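Glucose dehydrogenase (Haloferax mediterranei, PDB 2B5W) catalyses the NAD(P)+-dependent oxidation of D-glucose and several other aldoses, preferring NADP+, with the help of a catalytic zinc ion. Local coordinates at residues E150-S153 with I154-A158; G185-T188 with L189-K193; P213-D216 with I217-L221; V302-V306 with E307-A311; F337-A340 with F341-D344. The protein carries 1 engineered substitution. One frame throughout, in Å; residues are numbered along the deposited sequence.

Contact 1 (E150-S153 with I154-A158); sequences EPIS and ITEKA. With NAP (NADP nicotinamide-adenine-dinucleotide phosphate), chain I.
I154 meets E150 one helical turn back. Its N donates to E150 O at 3.1 Å, from a direction nearly along the C=O axis. S153 OG gives the same oxygen a second bond of 2.6 Å, in the carbonyl plane and on a lone pair, so two donors grip E150 O. The I154 CG1 branch lies anti to its own carbonyl carbon (chi1 -67°). This carries CD1 to 3.6 Å from E150 OE2. The CG2 branch turns to the cofactor and lies 3.9 Å from NAP C4N, the nicotinamide carbon that takes the hydride. E150, whose carboxylate I154 flanks, is known to bind the catalytic zinc and the substrate; here its side chain stands about 4 Å from the zinc, beside E64. T155 N makes a weak bond to P151 O, while its hydroxyl bonds to Y247 OH. E156 N donates to I152 O at 2.9 Å. The E156 chain bends at chi2 and runs beside I152, with OE2 3.9 Å from I152 CG2. That OE2 is also bonded to T315 OG1. K157 N donates to S153 O at 3.0 Å. The extended K157 chain leads away to a salt bridge with D105 and a bond to V302 O. Helix 149-164 is thus packed between helix 183-194, at P151, I152 and T155, and helix 306-318, at E150, I152, S153 and K157. Strand 64-71 meets E150 and P151.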
# COMPACT_ATOMS: atom_id res chain seq x y z
N GLU A 150 0.69 21.46 -12.53
CA GLU A 150 -0.29 20.45 -12.22
C GLU A 150 0.19 19.02 -12.44
O GLU A 150 0.06 18.19 -11.55
CB GLU A 150 -1.65 20.74 -12.93
CG GLU A 150 -2.82 19.91 -12.39
CD GLU A 150 -2.96 18.55 -13.01
OE1 GLU A 150 -2.24 18.26 -14.00
OE2 GLU A 150 -3.78 17.72 -12.52
N PRO A 151 0.76 18.66 -13.59
CA PRO A 151 1.29 17.30 -13.74
C PRO A 151 2.36 16.95 -12.70
O PRO A 151 2.35 15.84 -12.19
CB PRO A 151 1.88 17.30 -15.15
CG PRO A 151 1.39 18.45 -15.80
CD PRO A 151 0.74 19.40 -14.86
N ILE A 152 3.27 17.88 -12.42
CA ILE A 152 4.29 17.63 -11.38
C ILE A 152 3.59 17.31 -10.05
O ILE A 152 3.99 16.39 -9.32
CB ILE A 152 5.30 18.79 -11.24
CG1 ILE A 152 6.16 18.93 -12.52
CG2 ILE A 152 6.25 18.54 -10.04
CD1 ILE A 152 6.98 20.18 -12.57
N SER A 153 2.54 18.07 -9.75
CA SER A 153 1.78 17.88 -8.50
C SER A 153 1.15 16.51 -8.36
O SER A 153 1.01 16.00 -7.23
CB SER A 153 0.72 18.99 -8.30
OG SER A 153 -0.45 18.79 -9.05
N ILE A 154 0.69 15.94 -9.47
CA ILE A 154 0.15 14.59 -9.50
C ILE A 154 1.20 13.63 -8.93
O ILE A 154 0.91 12.78 -8.09
CB ILE A 154 -0.28 14.18 -10.92
CG1 ILE A 154 -1.48 15.01 -11.41
CG2 ILE A 154 -0.51 12.69 -10.98
CD1 ILE A 154 -2.71 14.86 -10.61
N THR A 155 2.43 13.73 -9.42
CA THR A 155 3.51 12.91 -8.92
C THR A 155 3.87 13.24 -7.49
O THR A 155 4.15 12.33 -6.71
CB THR A 155 4.72 13.02 -9.86
OG1 THR A 155 4.30 12.42 -11.09
CG2 THR A 155 5.91 12.23 -9.33
N GLU A 156 3.85 14.50 -7.13
CA GLU A 156 4.18 14.85 -5.75
C GLU A 156 3.20 14.14 -4.80
O GLU A 156 3.61 13.66 -3.75
CB GLU A 156 4.12 16.35 -5.52
CG GLU A 156 5.13 17.19 -6.28
CD GLU A 156 6.55 17.15 -5.77
OE1 GLU A 156 6.86 16.45 -4.77
OE2 GLU A 156 7.36 17.85 -6.38
N LYS A 157 1.91 14.11 -5.13
CA LYS A 157 0.97 13.43 -4.26
C LYS A 157 1.24 11.92 -4.22
O LYS A 157 1.25 11.30 -3.16
CB LYS A 157 -0.49 13.66 -4.68
CG LYS A 157 -1.46 12.82 -3.83
CD LYS A 157 -2.93 12.94 -4.20
CE LYS A 157 -3.73 11.81 -3.56
NZ LYS A 157 -5.17 12.00 -3.75
N ALA A 158 1.43 11.31 -5.40
CA ALA A 158 1.61 9.89 -5.44
C ALA A 158 2.83 9.47 -4.65
O ALA A 158 2.79 8.47 -3.95
CB ALA A 158 1.67 9.38 -6.90
PA NAP I . -0.01 8.69 -22.18
O1A NAP I . -1.06 8.00 -22.92
O2A NAP I . 0.55 9.91 -22.92
O5B NAP I . 1.20 7.73 -21.89
C5B NAP I . 1.08 6.36 -21.61
C4B NAP I . 2.36 5.80 -22.19
O4B NAP I . 2.47 4.46 -21.76
C3B NAP I . 2.40 5.81 -23.73
O3B NAP I . 3.50 6.53 -24.25
C2B NAP I . 2.46 4.32 -24.10
O2B NAP I . 3.34 4.01 -25.16
C1B NAP I . 2.97 3.68 -22.83
N9A NAP I . 2.49 2.32 -22.69
C8A NAP I . 1.17 1.91 -22.64
N7A NAP I . 1.16 0.57 -22.52
C5A NAP I . 2.46 0.12 -22.53
C6A NAP I . 3.05 -1.14 -22.45
N6A NAP I . 2.33 -2.29 -22.39
N1A NAP I . 4.42 -1.25 -22.48
C2A NAP I . 5.22 -0.12 -22.56
N3A NAP I . 4.65 1.13 -22.65
C4A NAP I . 3.30 1.25 -22.62
O3 NAP I . -0.58 9.31 -20.83
PN NAP I . 0.10 10.29 -19.73
O1N NAP I . 1.56 10.03 -19.57
O2N NAP I . -0.39 11.70 -19.85
O5D NAP I . -0.70 9.48 -18.61
C5D NAP I . -0.24 8.22 -18.17
C4D NAP I . -1.33 7.49 -17.39
O4D NAP I . -1.59 8.23 -16.19
C3D NAP I . -2.66 7.38 -18.13
O3D NAP I . -3.25 6.11 -17.93
C2D NAP I . -3.49 8.49 -17.51
O2D NAP I . -4.88 8.33 -17.62
C1D NAP I . -2.99 8.45 -16.06
N1N NAP I . -3.10 9.70 -15.30
C2N NAP I . -3.59 9.55 -14.04
C3N NAP I . -3.64 10.64 -13.21
C7N NAP I . -4.01 10.35 -11.78
O7N NAP I . -4.24 11.52 -11.06
N7N NAP I . -4.09 9.07 -11.34
C4N NAP I . -3.26 11.92 -13.64
C5N NAP I . -2.76 12.04 -14.92
C6N NAP I . -2.66 10.92 -15.75
P2B NAP I . 2.82 3.97 -26.74
O1X NAP I . 2.46 5.28 -27.21
O2X NAP I . 4.04 3.37 -27.47
O3X NAP I . 1.63 3.02 -26.84

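Contact 2 (G185-T188 with L189-K193); sequences GLLT and LAMLK
G185 and L189 are joined by the first i to i+4 bond of this run in helix 183-194, the helix of the beta-alpha-beta unit that links strands 175-179 and 201-206. G185 fits the last glycine of a GxGxxG pattern, consistent with the nucleotide-binding turn of a Rossmann fold. L189 N donates to G185 O at 2.9 Å. A190 N donates to L186 O with the straightest N-H...O angle of the four, 168°. M191 N to L187 O and L192 N to T188 O complete the series. T188 and L192 lie side by side and point the same way. T188 OG1 lies beside the backbone N (chi1 -62°), which leaves CG2 anti to that N and 4.0 Å from L192 CD1. L192 CG also rests 3.3 Å from T188 O. The T188 hydroxyl bonds to L184 O and to T155 OG1. M191 CG leans on L187 O at 3.2 Å, and the chain then bends at chi3, with SD 4.4 Å from L187 CG. Both side chains reach helix 149-164, while L187 and A190 also touch F323. T188, L189 and L192 pack on V178 of strand 175-179, inside the parallel sheet. The buried turn is therefore held by backbone bonds and apolar branches. Its one side-chain hydroxyl, on T188, has hydrogen-bonding partners within the protein.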
# COMPACT_ATOMS: atom_id res chain seq x y z
N GLY A 185 4.99 9.98 -17.20
CA GLY A 185 6.10 9.10 -16.90
C GLY A 185 7.44 9.78 -17.07
O GLY A 185 8.30 9.63 -16.22
N LEU A 186 7.62 10.58 -18.11
CA LEU A 186 8.92 11.19 -18.34
C LEU A 186 9.17 12.30 -17.30
O LEU A 186 10.26 12.45 -16.79
CB LEU A 186 9.04 11.74 -19.75
CG LEU A 186 8.96 10.67 -20.84
CD1 LEU A 186 8.94 11.33 -22.21
CD2 LEU A 186 10.13 9.75 -20.79
N LEU A 187 8.14 13.09 -17.01
CA LEU A 187 8.27 14.09 -15.94
C LEU A 187 8.64 13.41 -14.62
O LEU A 187 9.55 13.86 -13.89
CB LEU A 187 6.94 14.84 -15.80
CG LEU A 187 6.83 16.13 -15.04
CD1 LEU A 187 7.73 17.17 -15.66
CD2 LEU A 187 5.35 16.55 -15.10
N THR A 188 7.97 12.31 -14.32
CA THR A 188 8.20 11.56 -13.12
C THR A 188 9.63 11.03 -13.05
O THR A 188 10.28 11.10 -12.02
CB THR A 188 7.19 10.44 -12.97
OG1 THR A 188 5.87 11.00 -12.88
CG2 THR A 188 7.41 9.66 -11.75
N LEU A 189 10.13 10.53 -14.17
CA LEU A 189 11.50 10.02 -14.20
C LEU A 189 12.52 11.12 -13.83
O LEU A 189 13.44 10.87 -13.06
CB LEU A 189 11.76 9.43 -15.59
CG LEU A 189 13.11 8.75 -15.81
CD1 LEU A 189 13.25 7.52 -14.98
CD2 LEU A 189 13.27 8.47 -17.31
N ALA A 190 12.38 12.33 -14.38
CA ALA A 190 13.24 13.44 -14.04
C ALA A 190 13.06 13.85 -12.59
O ALA A 190 14.04 14.17 -11.89
CB ALA A 190 12.98 14.64 -14.94
N MET A 191 11.82 13.82 -12.10
CA MET A 191 11.60 14.08 -10.68
C MET A 191 12.32 13.05 -9.77
O MET A 191 12.89 13.40 -8.76
CB MET A 191 10.12 14.12 -10.34
CG MET A 191 9.37 15.23 -11.05
SD MET A 191 7.58 15.15 -10.81
CE MET A 191 7.49 15.29 -9.00
N LEU A 192 12.28 11.79 -10.13
CA LEU A 192 12.93 10.75 -9.35
C LEU A 192 14.44 10.94 -9.37
O LEU A 192 15.10 10.69 -8.38
CB LEU A 192 12.53 9.34 -9.82
CG LEU A 192 11.06 9.01 -9.55
CD1 LEU A 192 10.62 7.77 -10.31
CD2 LEU A 192 10.79 8.81 -8.04
N LYS A 193 14.99 11.44 -10.47
CA LYS A 193 16.42 11.65 -10.53
C LYS A 193 16.87 12.63 -9.46
O LYS A 193 17.99 12.53 -8.94
CB LYS A 193 16.79 12.17 -11.92
CG LYS A 193 18.27 12.31 -12.15
CD LYS A 193 18.54 12.67 -13.58
CE LYS A 193 20.02 12.92 -13.87
NZ LYS A 193 20.71 11.63 -13.99

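Contact 3 (P213-D216 with I217-L221); sequences PTID and IIEEL
E219 lies beside I215, one turn further along helix 213-220, and both side chains point the same way. E219 N donates to I215 O at 2.9 Å. From there the side chain climbs along I215. CB sits 3.5 Å from I215 O. CG is anti to the carbonyl carbon of E219 (chi1 -68°), beside the backbone N, and so stays 3.4 Å from I215 O. The chain then runs out extended, and CD comes to 3.9 Å from I215 CG2. OE1 meets the same methyl at 3.8 Å. OE2 ends in a salt bridge to R210. With an alanine here, R210 would probably lose its carboxylate mate and the I215 CG2 methyl would lose the chain alongside it. On the buried side, I218 CG1 lies 3.2 Å from T214 O, which also accepts I218 N. I217 and I218 carry the helix onto F323 and L186 respectively. The helix thus has an apolar side toward its neighbours and an acidic side. D216 OD1 and E219 OE1 are 5.1 Å apart and not in contact. Their like charges would repel mildly, and the arginine on E219 is likely to ease this.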
# COMPACT_ATOMS: atom_id res chain seq x y z
N PRO A 213 11.98 10.19 -29.55
CA PRO A 213 12.43 11.25 -28.62
C PRO A 213 12.17 10.95 -27.14
O PRO A 213 12.83 11.57 -26.28
CB PRO A 213 11.59 12.47 -29.04
CG PRO A 213 10.35 11.89 -29.61
CD PRO A 213 10.79 10.59 -30.32
N THR A 214 11.29 10.01 -26.85
CA THR A 214 11.13 9.57 -25.45
C THR A 214 12.29 8.69 -25.01
O THR A 214 12.83 8.83 -23.93
CB THR A 214 9.76 8.87 -25.15
OG1 THR A 214 9.70 7.56 -25.72
CG2 THR A 214 8.58 9.61 -25.75
N ILE A 215 12.76 7.81 -25.90
CA ILE A 215 13.96 7.05 -25.60
C ILE A 215 15.14 7.99 -25.36
O ILE A 215 15.96 7.82 -24.46
CB ILE A 215 14.28 6.06 -26.75
CG1 ILE A 215 13.13 5.07 -26.92
CG2 ILE A 215 15.61 5.33 -26.44
CD1 ILE A 215 13.35 3.98 -28.06
N ASP A 216 15.24 9.02 -26.21
CA ASP A 216 16.33 9.92 -26.09
C ASP A 216 16.29 10.64 -24.73
O ASP A 216 17.29 10.81 -24.10
CB ASP A 216 16.29 10.95 -27.20
CG ASP A 216 16.62 10.41 -28.58
OD1 ASP A 216 17.15 9.29 -28.68
OD2 ASP A 216 16.34 11.11 -29.60
N ILE A 217 15.08 11.05 -24.29
CA ILE A 217 14.97 11.72 -22.99
C ILE A 217 15.35 10.77 -21.87
O ILE A 217 16.11 11.10 -20.96
CB ILE A 217 13.54 12.27 -22.78
CG1 ILE A 217 13.38 13.58 -23.54
CG2 ILE A 217 13.28 12.51 -21.28
CD1 ILE A 217 11.95 14.07 -23.62
N ILE A 218 14.84 9.56 -21.91
CA ILE A 218 15.18 8.56 -20.91
C ILE A 218 16.69 8.38 -20.80
O ILE A 218 17.24 8.42 -19.74
CB ILE A 218 14.52 7.22 -21.27
CG1 ILE A 218 13.01 7.29 -21.09
CG2 ILE A 218 15.08 6.08 -20.40
CD1 ILE A 218 12.24 6.23 -21.84
N GLU A 219 17.35 8.20 -21.93
CA GLU A 219 18.79 7.95 -21.93
C GLU A 219 19.62 9.18 -21.53
O GLU A 219 20.66 9.04 -20.89
CB GLU A 219 19.20 7.34 -23.28
CG GLU A 219 18.60 5.96 -23.41
CD GLU A 219 19.08 5.16 -24.64
OE1 GLU A 219 19.35 5.79 -25.67
OE2 GLU A 219 19.11 3.91 -24.57
N GLU A 220 19.17 10.36 -21.92
CA GLU A 220 19.84 11.61 -21.59
C GLU A 220 19.76 11.91 -20.09
O GLU A 220 20.68 12.47 -19.51
CB GLU A 220 19.34 12.74 -22.46
CG GLU A 220 20.18 14.00 -22.38
CD GLU A 220 21.52 13.85 -23.09
OE1 GLU A 220 21.66 12.99 -23.98
OE2 GLU A 220 22.44 14.61 -22.72
N LEU A 221 18.71 11.40 -19.44
CA LEU A 221 18.62 11.42 -17.98
C LEU A 221 19.50 10.37 -17.28
O LEU A 221 19.45 10.24 -16.05
CB LEU A 221 17.17 11.21 -17.53
CG LEU A 221 16.24 12.40 -17.79
CD1 LEU A 221 14.77 11.99 -17.66
CD2 LEU A 221 16.57 13.50 -16.80

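Contact 4 (V302-V306 with E307-A311); sequences VNSHV and EHFEA. With NAP (NADP nicotinamide-adenine-dinucleotide phosphate), chain I.
From S304 to H305 the backbone is extended, and at V306 it turns helical (phi -49°, psi -48°), so H305 is the N-cap of helix 306-318. H305 O accepts F309 N at 3.1 Å, in the carbonyl plane, and takes a weak bond from H308 N. E310 N donates to V306 O. The H308 ring turns back and sets its ND1 edge against the cap. Its ND1 accepts H305 N at 2.9 Å, with an N-H...N angle of 168° and the donor in the ring plane. ND1 therefore acts as an acceptor, and NE2 bonds to E160, which is consistent with a proton on NE2. The F309 ring brings its edge to the cap: CD1 lies 3.1 Å from H305 O, almost in plane. CE1 of F309 approaches S304 OG at 3.2 Å, obliquely, and that hydroxyl bonds to S153 OG. The V306 and E310 side chains cross, with V306 CG1 3.7 Å from E310 OE2. Upstream, N303 N donates to NAP O7N at 3.0 Å, and V302 CG2 lies 3.5 Å from the same oxygen. V302 also packs on V292 of the second subunit. The bond from the N-cap amide to a side chain three residues on resembles one half of a capping box. It starts the helix just after the loop that holds the carboxamide of the nicotinamide, in a stretch where N303 also binds substrate.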
# COMPACT_ATOMS: atom_id res chain seq x y z
N VAL A 302 -4.76 9.57 -7.08
CA VAL A 302 -5.40 10.41 -8.09
C VAL A 302 -5.44 11.84 -7.64
O VAL A 302 -5.55 12.13 -6.43
CB VAL A 302 -6.76 9.86 -8.51
CG1 VAL A 302 -7.75 9.83 -7.35
CG2 VAL A 302 -7.32 10.62 -9.69
N ASN A 303 -5.32 12.77 -8.59
CA ASN A 303 -5.44 14.18 -8.32
C ASN A 303 -4.30 14.64 -7.41
O ASN A 303 -3.26 13.95 -7.28
CB ASN A 303 -6.88 14.47 -7.81
CG ASN A 303 -7.26 15.96 -7.83
OD1 ASN A 303 -7.35 16.60 -8.91
ND2 ASN A 303 -7.53 16.49 -6.67
N SER A 304 -4.44 15.81 -6.80
CA SER A 304 -3.42 16.47 -5.99
C SER A 304 -4.03 17.70 -5.42
O SER A 304 -5.09 18.17 -5.88
CB SER A 304 -2.17 16.80 -6.85
OG SER A 304 -2.53 17.66 -7.94
N HIS A 305 -3.38 18.27 -4.40
CA HIS A 305 -3.92 19.47 -3.79
C HIS A 305 -2.83 20.48 -3.49
O HIS A 305 -1.69 20.36 -3.95
CB HIS A 305 -4.75 19.14 -2.54
CG HIS A 305 -5.81 20.16 -2.26
ND1 HIS A 305 -6.69 20.60 -3.23
CD2 HIS A 305 -6.09 20.87 -1.13
CE1 HIS A 305 -7.49 21.51 -2.70
NE2 HIS A 305 -7.15 21.69 -1.43
N VAL A 306 -3.21 21.58 -2.83
CA VAL A 306 -2.39 22.77 -2.75
C VAL A 306 -0.95 22.48 -2.34
O VAL A 306 -0.04 23.00 -2.96
CB VAL A 306 -3.04 23.84 -1.86
CG1 VAL A 306 -2.08 24.98 -1.57
CG2 VAL A 306 -4.31 24.37 -2.53
N GLU A 307 -0.74 21.69 -1.29
CA GLU A 307 0.64 21.44 -0.85
C GLU A 307 1.48 20.78 -1.94
O GLU A 307 2.70 20.97 -1.98
CB GLU A 307 0.64 20.54 0.38
CG GLU A 307 0.09 21.19 1.63
CD GLU A 307 0.13 20.26 2.84
OE1 GLU A 307 0.83 19.20 2.79
OE2 GLU A 307 -0.55 20.58 3.84
N HIS A 308 0.84 19.98 -2.77
CA HIS A 308 1.56 19.29 -3.85
C HIS A 308 1.92 20.25 -4.96
O HIS A 308 2.97 20.11 -5.59
CB HIS A 308 0.70 18.15 -4.41
CG HIS A 308 0.22 17.20 -3.38
ND1 HIS A 308 -1.12 16.97 -3.12
CD2 HIS A 308 0.92 16.48 -2.47
CE1 HIS A 308 -1.21 16.12 -2.11
NE2 HIS A 308 0.01 15.80 -1.71
N PHE A 309 1.06 21.22 -5.22
CA PHE A 309 1.34 22.27 -6.20
C PHE A 309 2.50 23.15 -5.69
O PHE A 309 3.39 23.51 -6.45
CB PHE A 309 0.11 23.17 -6.49
CG PHE A 309 -0.97 22.53 -7.34
CD1 PHE A 309 -1.70 21.44 -6.88
CD2 PHE A 309 -1.26 23.03 -8.61
CE1 PHE A 309 -2.68 20.82 -7.64
CE2 PHE A 309 -2.31 22.44 -9.37
CZ PHE A 309 -2.99 21.33 -8.91
N GLU A 310 2.52 23.48 -4.40
CA GLU A 310 3.66 24.22 -3.84
C GLU A 310 4.98 23.44 -3.94
O GLU A 310 5.99 23.98 -4.36
CB GLU A 310 3.38 24.63 -2.38
CG GLU A 310 2.28 25.66 -2.22
CD GLU A 310 1.94 25.94 -0.73
OE1 GLU A 310 2.55 25.37 0.17
OE2 GLU A 310 0.99 26.69 -0.53
N ALA A 311 4.93 22.15 -3.62
CA ALA A 311 6.08 21.28 -3.69
C ALA A 311 6.58 21.22 -5.12
O ALA A 311 7.78 21.27 -5.37
CB ALA A 311 5.77 19.92 -3.18
PA NAP I . -0.01 8.69 -22.18
O1A NAP I . -1.06 8.00 -22.92
O2A NAP I . 0.55 9.91 -22.92
O5B NAP I . 1.20 7.73 -21.89
C5B NAP I . 1.08 6.36 -21.61
C4B NAP I . 2.36 5.80 -22.19
O4B NAP I . 2.47 4.46 -21.76
C3B NAP I . 2.40 5.81 -23.73
O3B NAP I . 3.50 6.53 -24.25
C2B NAP I . 2.46 4.32 -24.10
O2B NAP I . 3.34 4.01 -25.16
C1B NAP I . 2.97 3.68 -22.83
N9A NAP I . 2.49 2.32 -22.69
C8A NAP I . 1.17 1.91 -22.64
N7A NAP I . 1.16 0.57 -22.52
C5A NAP I . 2.46 0.12 -22.53
C6A NAP I . 3.05 -1.14 -22.45
N6A NAP I . 2.33 -2.29 -22.39
N1A NAP I . 4.42 -1.25 -22.48
C2A NAP I . 5.22 -0.12 -22.56
N3A NAP I . 4.65 1.13 -22.65
C4A NAP I . 3.30 1.25 -22.62
O3 NAP I . -0.58 9.31 -20.83
PN NAP I . 0.10 10.29 -19.73
O1N NAP I . 1.56 10.03 -19.57
O2N NAP I . -0.39 11.70 -19.85
O5D NAP I . -0.70 9.48 -18.61
C5D NAP I . -0.24 8.22 -18.17
C4D NAP I . -1.33 7.49 -17.39
O4D NAP I . -1.59 8.23 -16.19
C3D NAP I . -2.66 7.38 -18.13
O3D NAP I . -3.25 6.11 -17.93
C2D NAP I . -3.49 8.49 -17.51
O2D NAP I . -4.88 8.33 -17.62
C1D NAP I . -2.99 8.45 -16.06
N1N NAP I . -3.10 9.70 -15.30
C2N NAP I . -3.59 9.55 -14.04
C3N NAP I . -3.64 10.64 -13.21
C7N NAP I . -4.01 10.35 -11.78
O7N NAP I . -4.24 11.52 -11.06
N7N NAP I . -4.09 9.07 -11.34
C4N NAP I . -3.26 11.92 -13.64
C5N NAP I . -2.76 12.04 -14.92
C6N NAP I . -2.66 10.92 -15.75
P2B NAP I . 2.82 3.97 -26.74
O1X NAP I . 2.46 5.28 -27.21
O2X NAP I . 4.04 3.37 -27.47
O3X NAP I . 1.63 3.02 -26.84

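Contact 5 (F337-A340 with F341-D344); sequences FEAA and FDDD. With K (potassium ion), chain D.
E338 O accepts F341 N at 2.9 Å, an i to i+3 bond of the 3-10 turn. The donor stands 43° above the carbonyl plane, not on a lone pair. D342 N repeats the pattern on A339 O at 3.1 Å, and here the donor lies 70° out of the plane. Both bonds are fairly straight at the hydrogen; the tight i to i+3 turn brings the donors in above the carbonyl planes. F337 and F341 carry the apolar part. Their side chains cross, and the rings meet edge against edge, with F341 CE2 3.9 Å from F337 CD2. The F337 ring is put there by a chi1 of 78°, with CG between the backbone N and the carbonyl carbon. E338 CG lies over one of its faces, 3.7 Å above the plane and toward the rim. F341 further touches P13, L61, M124, I45 and I352, and so ties the loop to several parts of the catalytic domain. An alanine at F341 is likely to leave the F337 edge without its partner and open a gap against I352 and M124. D342 holds its carboxylate beside A339, with OD2 4.0 Å from A339 CB. Further on, D344 O binds the potassium ion at 2.8 Å, and T347 O is its other protein ligand. The loop thus has two chemistries. F337 is buried and F341 packs on apolar neighbours, while D342, D343 and D344 are exposed, in keeping with the acidic surfaces of halophilic proteins.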
# COMPACT_ATOMS: atom_id res chain seq x y z
N PHE A 337 -4.39 26.36 -32.64
CA PHE A 337 -4.41 25.49 -31.45
C PHE A 337 -4.43 24.01 -31.74
O PHE A 337 -4.00 23.23 -30.92
CB PHE A 337 -5.60 25.85 -30.58
CG PHE A 337 -6.87 25.30 -31.11
CD1 PHE A 337 -7.64 26.04 -31.99
CD2 PHE A 337 -7.29 24.03 -30.74
CE1 PHE A 337 -8.83 25.51 -32.51
CE2 PHE A 337 -8.48 23.50 -31.24
CZ PHE A 337 -9.24 24.24 -32.12
N GLU A 338 -4.93 23.60 -32.92
CA GLU A 338 -5.25 22.20 -33.17
C GLU A 338 -4.07 21.26 -32.96
O GLU A 338 -4.24 20.15 -32.43
CB GLU A 338 -5.80 22.02 -34.59
CG GLU A 338 -7.26 22.43 -34.72
CD GLU A 338 -7.62 22.93 -36.11
OE1 GLU A 338 -7.21 22.28 -37.10
OE2 GLU A 338 -8.31 23.97 -36.20
N ALA A 339 -2.89 21.70 -33.35
CA ALA A 339 -1.69 20.88 -33.23
C ALA A 339 -1.32 20.49 -31.81
O ALA A 339 -0.57 19.55 -31.58
CB ALA A 339 -0.51 21.59 -33.89
N ALA A 340 -1.85 21.20 -30.82
CA ALA A 340 -1.63 20.83 -29.43
C ALA A 340 -2.24 19.47 -29.12
O ALA A 340 -1.82 18.78 -28.16
CB ALA A 340 -2.19 21.86 -28.53
N PHE A 341 -3.25 19.07 -29.91
CA PHE A 341 -3.93 17.78 -29.72
C PHE A 341 -3.37 16.65 -30.63
O PHE A 341 -3.96 15.58 -30.72
CB PHE A 341 -5.45 17.96 -29.91
CG PHE A 341 -6.08 18.88 -28.88
CD1 PHE A 341 -6.33 18.45 -27.60
CD2 PHE A 341 -6.40 20.19 -29.21
CE1 PHE A 341 -6.86 19.30 -26.65
CE2 PHE A 341 -6.95 21.04 -28.26
CZ PHE A 341 -7.21 20.56 -26.99
N ASP A 342 -2.22 16.90 -31.26
CA ASP A 342 -1.52 15.86 -32.03
C ASP A 342 -1.21 14.72 -31.11
O ASP A 342 -0.86 14.91 -29.93
CB ASP A 342 -0.22 16.38 -32.62
CG ASP A 342 -0.41 17.20 -33.87
OD1 ASP A 342 -1.56 17.29 -34.39
OD2 ASP A 342 0.55 17.80 -34.40
N ASP A 343 -1.30 13.51 -31.65
CA ASP A 343 -1.17 12.34 -30.80
C ASP A 343 -0.24 11.29 -31.42
O ASP A 343 -0.53 10.09 -31.40
CB ASP A 343 -2.57 11.79 -30.44
CG ASP A 343 -3.09 10.74 -31.42
OD1 ASP A 343 -3.06 10.98 -32.65
OD2 ASP A 343 -3.55 9.65 -31.02
N ASP A 344 0.90 11.74 -31.92
CA ASP A 344 1.87 10.79 -32.45
C ASP A 344 3.09 10.68 -31.56
O ASP A 344 3.19 11.36 -30.53
CB ASP A 344 2.17 11.08 -33.91
CG ASP A 344 2.81 12.39 -34.14
OD1 ASP A 344 3.74 12.74 -33.38
OD2 ASP A 344 2.48 13.10 -35.10
K K D . 2.74 10.83 -27.78

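In the fold
The five contacts come in numerical order along the chain. Contacts 4, 1, 2 and 3 touch in that order, forming one row. Contacts 1 and 4 have centres about 6 Å apart, where helices 149-164 and 306-318 touch beside the nicotinamide. Contact 2, on helix 183-194, lies about 11 Å from contact 1, centre to centre, and as far from contact 3, on helix 213-220. Contacts 2 and 3 belong to successive beta-alpha-beta units of the parallel sheet in the nucleotide-binding domain. Contact 5, in the loop between strands 328-333 and 349-353, touches none of these; contact 3 is nearest, about 21 Å between centres and 7 Å between nearest atoms. The set spans coenzyme site to outer loop.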